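Local coordinates for beta-N-acetylhexosaminidase (Streptomyces plicatus, PDB 1JAK), which hydrolyses terminal N-acetylhexosamine residues from glycoconjugates as a family 20 glycoside hydrolase, probably through substrate-assisted catalysis, at residues A[230-234]-A[304-309]; A[298-303]-A[339-343]. All coordinates share one frame; numbering follows the deposited sequence.

Interaction 1: residues A[230-234]-A[304-309]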
ATOM      1  N   LYS A 230      -6.818 -11.731 -17.108  1.00 10.18           N
ATOM      2  CA  LYS A 230      -7.426 -12.190 -15.864  1.00 12.01           C
ATOM      3  C   LYS A 230      -6.393 -13.016 -15.094  1.00 11.04           C
ATOM      4  O   LYS A 230      -6.269 -12.894 -13.875  1.00 11.61           O
ATOM      5  CB  LYS A 230      -8.640 -13.070 -16.160  1.00 14.20           C
ATOM      6  CG  LYS A 230      -9.686 -12.451 -17.064  1.00 21.31           C
ATOM      7  CD  LYS A 230     -10.607 -11.530 -16.310  1.00 24.36           C
ATOM      8  CE  LYS A 230     -11.854 -11.223 -17.127  1.00 25.06           C
ATOM      9  NZ  LYS A 230     -12.749 -10.290 -16.398  1.00 27.81           N
ATOM     10  N   ALA A 231      -5.655 -13.857 -15.817  1.00 11.32           N
ATOM     11  CA  ALA A 231      -4.640 -14.708 -15.200  1.00 10.92           C
ATOM     12  C   ALA A 231      -3.545 -13.889 -14.523  1.00 11.37           C
ATOM     13  O   ALA A 231      -3.134 -14.196 -13.404  1.00 10.71           O
ATOM     14  CB  ALA A 231      -4.022 -15.632 -16.246  1.00 13.37           C
ATOM     15  N   GLU A 232      -3.061 -12.857 -15.207  1.00 10.15           N
ATOM     16  CA  GLU A 232      -2.021 -12.011 -14.628  1.00  9.85           C
ATOM     17  C   GLU A 232      -2.539 -11.335 -13.374  1.00  9.27           C
ATOM     18  O   GLU A 232      -1.833 -11.242 -12.372  1.00  8.59           O
ATOM     19  CB  GLU A 232      -1.563 -10.942 -15.621  1.00  8.68           C
ATOM     20  CG  GLU A 232      -0.631 -11.458 -16.697  1.00 10.97           C
ATOM     21  CD  GLU A 232      -0.200 -10.367 -17.645  1.00 13.88           C
ATOM     22  OE1 GLU A 232      -1.082  -9.785 -18.302  1.00 15.05           O
ATOM     23  OE2 GLU A 232       1.016 -10.093 -17.728  1.00 18.29           O
ATOM     24  N   TYR A 233      -3.778 -10.856 -13.432  1.00  9.67           N
ATOM     25  CA  TYR A 233      -4.362 -10.191 -12.280  1.00  9.17           C
ATOM     26  C   TYR A 233      -4.465 -11.165 -11.110  1.00  9.84           C
ATOM     27  O   TYR A 233      -4.167 -10.810  -9.968  1.00  8.15           O
ATOM     28  CB  TYR A 233      -5.749  -9.645 -12.606  1.00 10.85           C
ATOM     29  CG  TYR A 233      -6.291  -8.797 -11.489  1.00 11.68           C
ATOM     30  CD1 TYR A 233      -5.758  -7.534 -11.236  1.00 13.92           C
ATOM     31  CD2 TYR A 233      -7.289  -9.275 -10.641  1.00 11.46           C
ATOM     32  CE1 TYR A 233      -6.197  -6.770 -10.170  1.00 15.53           C
ATOM     33  CE2 TYR A 233      -7.738  -8.513  -9.561  1.00 15.08           C
ATOM     34  CZ  TYR A 233      -7.182  -7.261  -9.338  1.00 14.87           C
ATOM     35  OH  TYR A 233      -7.600  -6.499  -8.276  1.00 20.84           O
ATOM     36  N   LYS A 234      -4.894 -12.391 -11.395  1.00 10.02           N
ATOM     37  CA  LYS A 234      -5.009 -13.407 -10.355  1.00 11.42           C
ATOM     38  C   LYS A 234      -3.646 -13.654  -9.706  1.00 10.67           C
ATOM     39  O   LYS A 234      -3.554 -13.861  -8.495  1.00 10.52           O
ATOM     40  CB  LYS A 234      -5.537 -14.722 -10.941  1.00 13.20           C
ATOM     41  CG  LYS A 234      -6.938 -14.648 -11.516  1.00 19.74           C
ATOM     42  CD  LYS A 234      -7.346 -16.002 -12.085  1.00 23.18           C
ATOM     43  CE  LYS A 234      -8.643 -15.919 -12.869  1.00 26.79           C
ATOM     44  NZ  LYS A 234      -9.005 -17.238 -13.468  1.00 29.48           N
ATOM     45  N   GLU A 304     -17.358  -8.537 -13.370  1.00 12.45           N
ATOM     46  CA  GLU A 304     -16.172  -9.292 -13.747  1.00 12.59           C
ATOM     47  C   GLU A 304     -15.010  -9.025 -12.798  1.00 12.78           C
ATOM     48  O   GLU A 304     -14.231  -9.930 -12.495  1.00 13.10           O
ATOM     49  CB  GLU A 304     -15.767  -8.978 -15.194  1.00 13.53           C
ATOM     50  CG  GLU A 304     -16.691  -9.622 -16.230  1.00 13.26           C
ATOM     51  CD  GLU A 304     -16.103  -9.655 -17.630  1.00 13.74           C
ATOM     52  OE1 GLU A 304     -14.883  -9.899 -17.762  1.00 14.22           O
ATOM     53  OE2 GLU A 304     -16.863  -9.463 -18.604  1.00 11.64           O
ATOM     54  N   LEU A 305     -14.897  -7.791 -12.321  1.00 11.90           N
ATOM     55  CA  LEU A 305     -13.817  -7.449 -11.403  1.00 11.67           C
ATOM     56  C   LEU A 305     -14.040  -8.112 -10.046  1.00 11.11           C
ATOM     57  O   LEU A 305     -13.103  -8.621  -9.434  1.00 10.07           O
ATOM     58  CB  LEU A 305     -13.718  -5.930 -11.232  1.00 13.36           C
ATOM     59  CG  LEU A 305     -12.595  -5.415 -10.321  1.00 13.77           C
ATOM     60  CD1 LEU A 305     -11.236  -5.882 -10.840  1.00 14.50           C
ATOM     61  CD2 LEU A 305     -12.651  -3.895 -10.262  1.00 15.75           C
ATOM     62  N   ALA A 306     -15.286  -8.117  -9.581  1.00 10.52           N
ATOM     63  CA  ALA A 306     -15.602  -8.724  -8.293  1.00 11.12           C
ATOM     64  C   ALA A 306     -15.257 -10.212  -8.294  1.00 11.86           C
ATOM     65  O   ALA A 306     -14.797 -10.753  -7.287  1.00 12.28           O
ATOM     66  CB  ALA A 306     -17.080  -8.529  -7.970  1.00 11.85           C
ATOM     67  N   ALA A 307     -15.478 -10.864  -9.431  1.00 11.81           N
ATOM     68  CA  ALA A 307     -15.201 -12.289  -9.566  1.00 12.04           C
ATOM     69  C   ALA A 307     -13.719 -12.611  -9.392  1.00 13.91           C
ATOM     70  O   ALA A 307     -13.363 -13.711  -8.973  1.00 14.92           O
ATOM     71  CB  ALA A 307     -15.682 -12.784 -10.927  1.00 13.44           C
ATOM     72  N   LEU A 308     -12.860 -11.646  -9.706  1.00 12.93           N
ATOM     73  CA  LEU A 308     -11.414 -11.830  -9.598  1.00 13.44           C
ATOM     74  C   LEU A 308     -10.868 -11.289  -8.281  1.00 12.99           C
ATOM     75  O   LEU A 308      -9.672 -11.383  -8.012  1.00 13.44           O
ATOM     76  CB  LEU A 308     -10.715 -11.098 -10.746  1.00 15.62           C
ATOM     77  CG  LEU A 308     -11.110 -11.475 -12.175  1.00 17.01           C
ATOM     78  CD1 LEU A 308     -10.568 -10.433 -13.135  1.00 17.59           C
ATOM     79  CD2 LEU A 308     -10.577 -12.861 -12.514  1.00 18.74           C
ATOM     80  N   THR A 309     -11.752 -10.738  -7.461  1.00 10.03           N
ATOM     81  CA  THR A 309     -11.348 -10.126  -6.203  1.00 10.65           C
ATOM     82  C   THR A 309     -11.778 -10.875  -4.943  1.00 10.75           C
ATOM     83  O   THR A 309     -12.927 -10.775  -4.512  1.00 11.27           O
ATOM     84  CB  THR A 309     -11.889  -8.684  -6.144  1.00 11.28           C
ATOM     85  OG1 THR A 309     -11.397  -7.954  -7.277  1.00 12.42           O
ATOM     86  CG2 THR A 309     -11.462  -7.987  -4.861  1.00 11.51           C
TER
HETATM   87  O   HOH W   1     -13.907 -12.028 -14.158  1.00 21.75           O
HETATM   88  O   HOH W   2      -8.892  -7.605  -6.490  1.00 27.78           O
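Two neighbouring outer helices of the catalytic alpha/beta barrel meet here, the start of helix 230-242 (Lys230, Tyr233 and Lys234) against the C-terminal end of helix 292-307 and the turn after it (Glu304, Leu308 and Thr309). Leu308 is the wedge. Its CB lies 3.9 Å from CD2 of the Tyr233 ring, while its two methyls fork towards the lysines: CD1 presses on Lys230 CD at 3.4 Å, tighter than usual for two carbons, and CD2 rests 3.6 Å from Lys234 CE. The branched leucine thus packs on the methylene parts of both lysine chains, leaving the Lys230 ammonium group to reach Glu304. The Lys230 chain bends at its second torsion (chi2 -82°) and then runs extended to Glu304, where NZ forms a salt bridge of 2.6 Å to OE1 on that oxygen's anti lone pair. A water bridges the same NZ to the backbone O of Glu304. The carboxylate is also held from the loop carrying Asp206 and Ser207, OE1 by the amide of Asp206 and OE2 by the hydroxyl of Ser207, which should fix its rotation. Deeper in, Tyr233 OH and Thr309 OG1 stand too far apart to bond directly, and a second water in the plane of the ring joins them, 2.5 Å from Tyr233 OH. Thr309 OG1 also donates to Leu305 O at 2.8 Å, from the face of that carbonyl opposite to Leu308 N, a second bond that probably steadies the turn after the helix. Tyr233, Leu305 and Thr309 all touch Pro249 of strand 246-250, the layering of helices over a parallel strand that characterises a TIM barrel.

Interaction 2: residues A[298-303]-A[339-343]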
ATOM      1  N   VAL A 298     -21.180  -0.500 -16.588  1.00 11.43           N
ATOM      2  CA  VAL A 298     -20.696  -0.515 -15.214  1.00 11.54           C
ATOM      3  C   VAL A 298     -20.984  -1.845 -14.526  1.00 12.45           C
ATOM      4  O   VAL A 298     -20.128  -2.386 -13.825  1.00 12.32           O
ATOM      5  CB  VAL A 298     -21.316   0.629 -14.388  1.00 11.35           C
ATOM      6  CG1 VAL A 298     -20.957   0.468 -12.915  1.00 11.10           C
ATOM      7  CG2 VAL A 298     -20.804   1.971 -14.905  1.00 11.08           C
ATOM      8  N   ASP A 299     -22.184  -2.379 -14.728  1.00 11.96           N
ATOM      9  CA  ASP A 299     -22.538  -3.649 -14.109  1.00 12.90           C
ATOM     10  C   ASP A 299     -21.636  -4.768 -14.627  1.00 12.73           C
ATOM     11  O   ASP A 299     -21.142  -5.581 -13.842  1.00 13.98           O
ATOM     12  CB  ASP A 299     -24.009  -3.980 -14.369  1.00 14.08           C
ATOM     13  CG  ASP A 299     -24.480  -5.191 -13.582  1.00 15.86           C
ATOM     14  OD1 ASP A 299     -24.131  -6.320 -13.973  1.00 17.77           O
ATOM     15  OD2 ASP A 299     -25.185  -5.014 -12.567  1.00 18.78           O
ATOM     16  N   ASP A 300     -21.408  -4.802 -15.940  1.00 12.09           N
ATOM     17  CA  ASP A 300     -20.550  -5.831 -16.529  1.00 11.88           C
ATOM     18  C   ASP A 300     -19.133  -5.768 -15.962  1.00 12.54           C
ATOM     19  O   ASP A 300     -18.558  -6.792 -15.583  1.00 11.04           O
ATOM     20  CB  ASP A 300     -20.469  -5.691 -18.056  1.00 12.83           C
ATOM     21  CG  ASP A 300     -21.740  -6.133 -18.763  1.00 14.47           C
ATOM     22  OD1 ASP A 300     -22.519  -6.919 -18.183  1.00 14.73           O
ATOM     23  OD2 ASP A 300     -21.945  -5.707 -19.918  1.00 13.95           O
ATOM     24  N   VAL A 301     -18.569  -4.566 -15.911  1.00 12.05           N
ATOM     25  CA  VAL A 301     -17.212  -4.391 -15.405  1.00 12.08           C
ATOM     26  C   VAL A 301     -17.072  -4.730 -13.921  1.00 11.89           C
ATOM     27  O   VAL A 301     -16.169  -5.475 -13.536  1.00 11.14           O
ATOM     28  CB  VAL A 301     -16.712  -2.950 -15.645  1.00 12.61           C
ATOM     29  CG1 VAL A 301     -15.379  -2.731 -14.936  1.00 13.35           C
ATOM     30  CG2 VAL A 301     -16.549  -2.710 -17.137  1.00 11.12           C
ATOM     31  N   ILE A 302     -17.957  -4.191 -13.092  1.00 10.99           N
ATOM     32  CA  ILE A 302     -17.892  -4.461 -11.661  1.00 11.13           C
ATOM     33  C   ILE A 302     -18.112  -5.947 -11.379  1.00 11.80           C
ATOM     34  O   ILE A 302     -17.485  -6.521 -10.484  1.00 11.92           O
ATOM     35  CB  ILE A 302     -18.933  -3.610 -10.895  1.00 12.38           C
ATOM     36  CG1 ILE A 302     -18.515  -2.135 -10.946  1.00 12.53           C
ATOM     37  CG2 ILE A 302     -19.059  -4.096  -9.458  1.00 11.99           C
ATOM     38  CD1 ILE A 302     -19.466  -1.180 -10.238  1.00 15.09           C
ATOM     39  N   GLY A 303     -18.994  -6.572 -12.153  1.00 11.55           N
ATOM     40  CA  GLY A 303     -19.252  -7.988 -11.959  1.00 12.03           C
ATOM     41  C   GLY A 303     -18.025  -8.831 -12.257  1.00 12.73           C
ATOM     42  O   GLY A 303     -17.679  -9.739 -11.492  1.00 12.32           O
ATOM     43  N   ILE A 339     -24.536  -1.745  -7.041  1.00 14.24           N
ATOM     44  CA  ILE A 339     -23.964  -2.778  -7.900  1.00 13.02           C
ATOM     45  C   ILE A 339     -22.812  -3.504  -7.207  1.00 12.86           C
ATOM     46  O   ILE A 339     -22.610  -4.702  -7.414  1.00 13.27           O
ATOM     47  CB  ILE A 339     -23.466  -2.175  -9.237  1.00 12.43           C
ATOM     48  CG1 ILE A 339     -24.644  -1.535  -9.982  1.00 13.53           C
ATOM     49  CG2 ILE A 339     -22.825  -3.258 -10.100  1.00 12.52           C
ATOM     50  CD1 ILE A 339     -24.270  -0.886 -11.311  1.00 13.91           C
ATOM     51  N   VAL A 340     -22.061  -2.779  -6.384  1.00 12.88           N
ATOM     52  CA  VAL A 340     -20.938  -3.368  -5.662  1.00 12.58           C
ATOM     53  C   VAL A 340     -21.453  -4.420  -4.678  1.00 14.08           C
ATOM     54  O   VAL A 340     -20.921  -5.530  -4.607  1.00 13.09           O
ATOM     55  CB  VAL A 340     -20.144  -2.283  -4.896  1.00 13.30           C
ATOM     56  CG1 VAL A 340     -18.963  -2.909  -4.160  1.00 11.34           C
ATOM     57  CG2 VAL A 340     -19.650  -1.224  -5.877  1.00 13.07           C
ATOM     58  N   ALA A 341     -22.493  -4.068  -3.926  1.00 14.32           N
ATOM     59  CA  ALA A 341     -23.083  -4.989  -2.958  1.00 15.45           C
ATOM     60  C   ALA A 341     -23.726  -6.168  -3.686  1.00 14.86           C
ATOM     61  O   ALA A 341     -23.742  -7.294  -3.182  1.00 14.10           O
ATOM     62  CB  ALA A 341     -24.126  -4.264  -2.111  1.00 15.33           C
ATOM     63  N   LYS A 342     -24.266  -5.899  -4.871  1.00 14.44           N
ATOM     64  CA  LYS A 342     -24.902  -6.934  -5.682  1.00 14.88           C
ATOM     65  C   LYS A 342     -23.911  -8.065  -5.937  1.00 14.92           C
ATOM     66  O   LYS A 342     -24.284  -9.239  -5.989  1.00 14.11           O
ATOM     67  CB  LYS A 342     -25.356  -6.343  -7.018  1.00 16.02           C
ATOM     68  CG  LYS A 342     -25.849  -7.366  -8.029  1.00 17.04           C
ATOM     69  CD  LYS A 342     -26.192  -6.691  -9.348  1.00 19.20           C
ATOM     70  CE  LYS A 342     -26.599  -7.701 -10.405  1.00 19.68           C
ATOM     71  NZ  LYS A 342     -26.915  -7.030 -11.699  1.00 19.94           N
ATOM     72  N   TYR A 343     -22.642  -7.704  -6.092  1.00 13.85           N
ATOM     73  CA  TYR A 343     -21.600  -8.688  -6.344  1.00 13.78           C
ATOM     74  C   TYR A 343     -20.805  -9.050  -5.094  1.00 14.19           C
ATOM     75  O   TYR A 343     -19.658  -9.494  -5.171  1.00 14.95           O
ATOM     76  CB  TYR A 343     -20.692  -8.192  -7.472  1.00 14.54           C
ATOM     77  CG  TYR A 343     -21.396  -8.213  -8.812  1.00 13.70           C
ATOM     78  CD1 TYR A 343     -21.756  -9.423  -9.406  1.00 15.65           C
ATOM     79  CD2 TYR A 343     -21.752  -7.030  -9.462  1.00 13.88           C
ATOM     80  CE1 TYR A 343     -22.452  -9.460 -10.609  1.00 15.63           C
ATOM     81  CE2 TYR A 343     -22.453  -7.055 -10.671  1.00 15.10           C
ATOM     82  CZ  TYR A 343     -22.799  -8.273 -11.237  1.00 16.78           C
ATOM     83  OH  TYR A 343     -23.497  -8.319 -12.423  1.00 16.37           O
TER
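Asp299, on one outer helix of the TIM-type barrel, accepts from both Lys342 and Tyr343 at the end of helix 326-342. Its carboxylate oxygens divide the work. OD1 accepts a hydrogen bond of 2.6 Å from Tyr343 OH, and OD2 pairs with Lys342 NZ at 2.8 Å in a salt bridge. Both donors come from the syn side yet out of the carboxylate plane, by 29° for the tyrosine and 22° for the lysine. The first torsion, with CG anti to the backbone N, turns the short Asp299 carboxylate to helix 326-342, and the extended Lys342 chain brings NZ to OD2. The two bonds should hold the carboxylate against rotation, and the nearby ammonium group would favour its charged form.

Apolar contacts lie beside this polar group. Ile302 CG2 meets Ile339 CG2 at 3.9 Å and also approaches Tyr343 CD2. Beta-branched residues suit these places because Ile302 CG2, Ile339 CG2 and Val298 CG1 all spring from close to the helix backbone, while the longer CG1-CD1 arm of Ile339 reaches Val298, CD1 lying 3.9 Å from CG1. Val298 also touches Met253, and Val340 touches Lys345.

A CH-pi contact completes the joint. Tyr343, just past the last helical turn, lies flat against helix 292-307 at Gly303, whose lack of a side chain lets the ring come this close. Lys342 CG sits over the other face of the ring, and Asp299 OD1 lies at its edge, near its plane. The Gly303 CA stands 3.5 Å from the Tyr343 ring centroid, only 6° off the ring normal.

Overall arrangement
From the N terminus, the chain first lays down 230-234, then strand 246-250, and returns 70 residues later with 304-309 to close interaction 1. Before that closure it has passed 298-303, whose partner 339-343 arrives only after strand 313-315 and most of helix 326-342, closing interaction 2 across 36 residues. The two loops therefore cross rather than nest. Helix 292-307 serves both, meeting helix 230-242 through its C-terminal end and the turn that follows, and helix 326-342 through the preceding turns, so three outer helices of the barrel are joined in series. The contact centres lie about 13 Å apart, and Ala306 CB packs on Tyr343 CB at 3.7 Å where they touch.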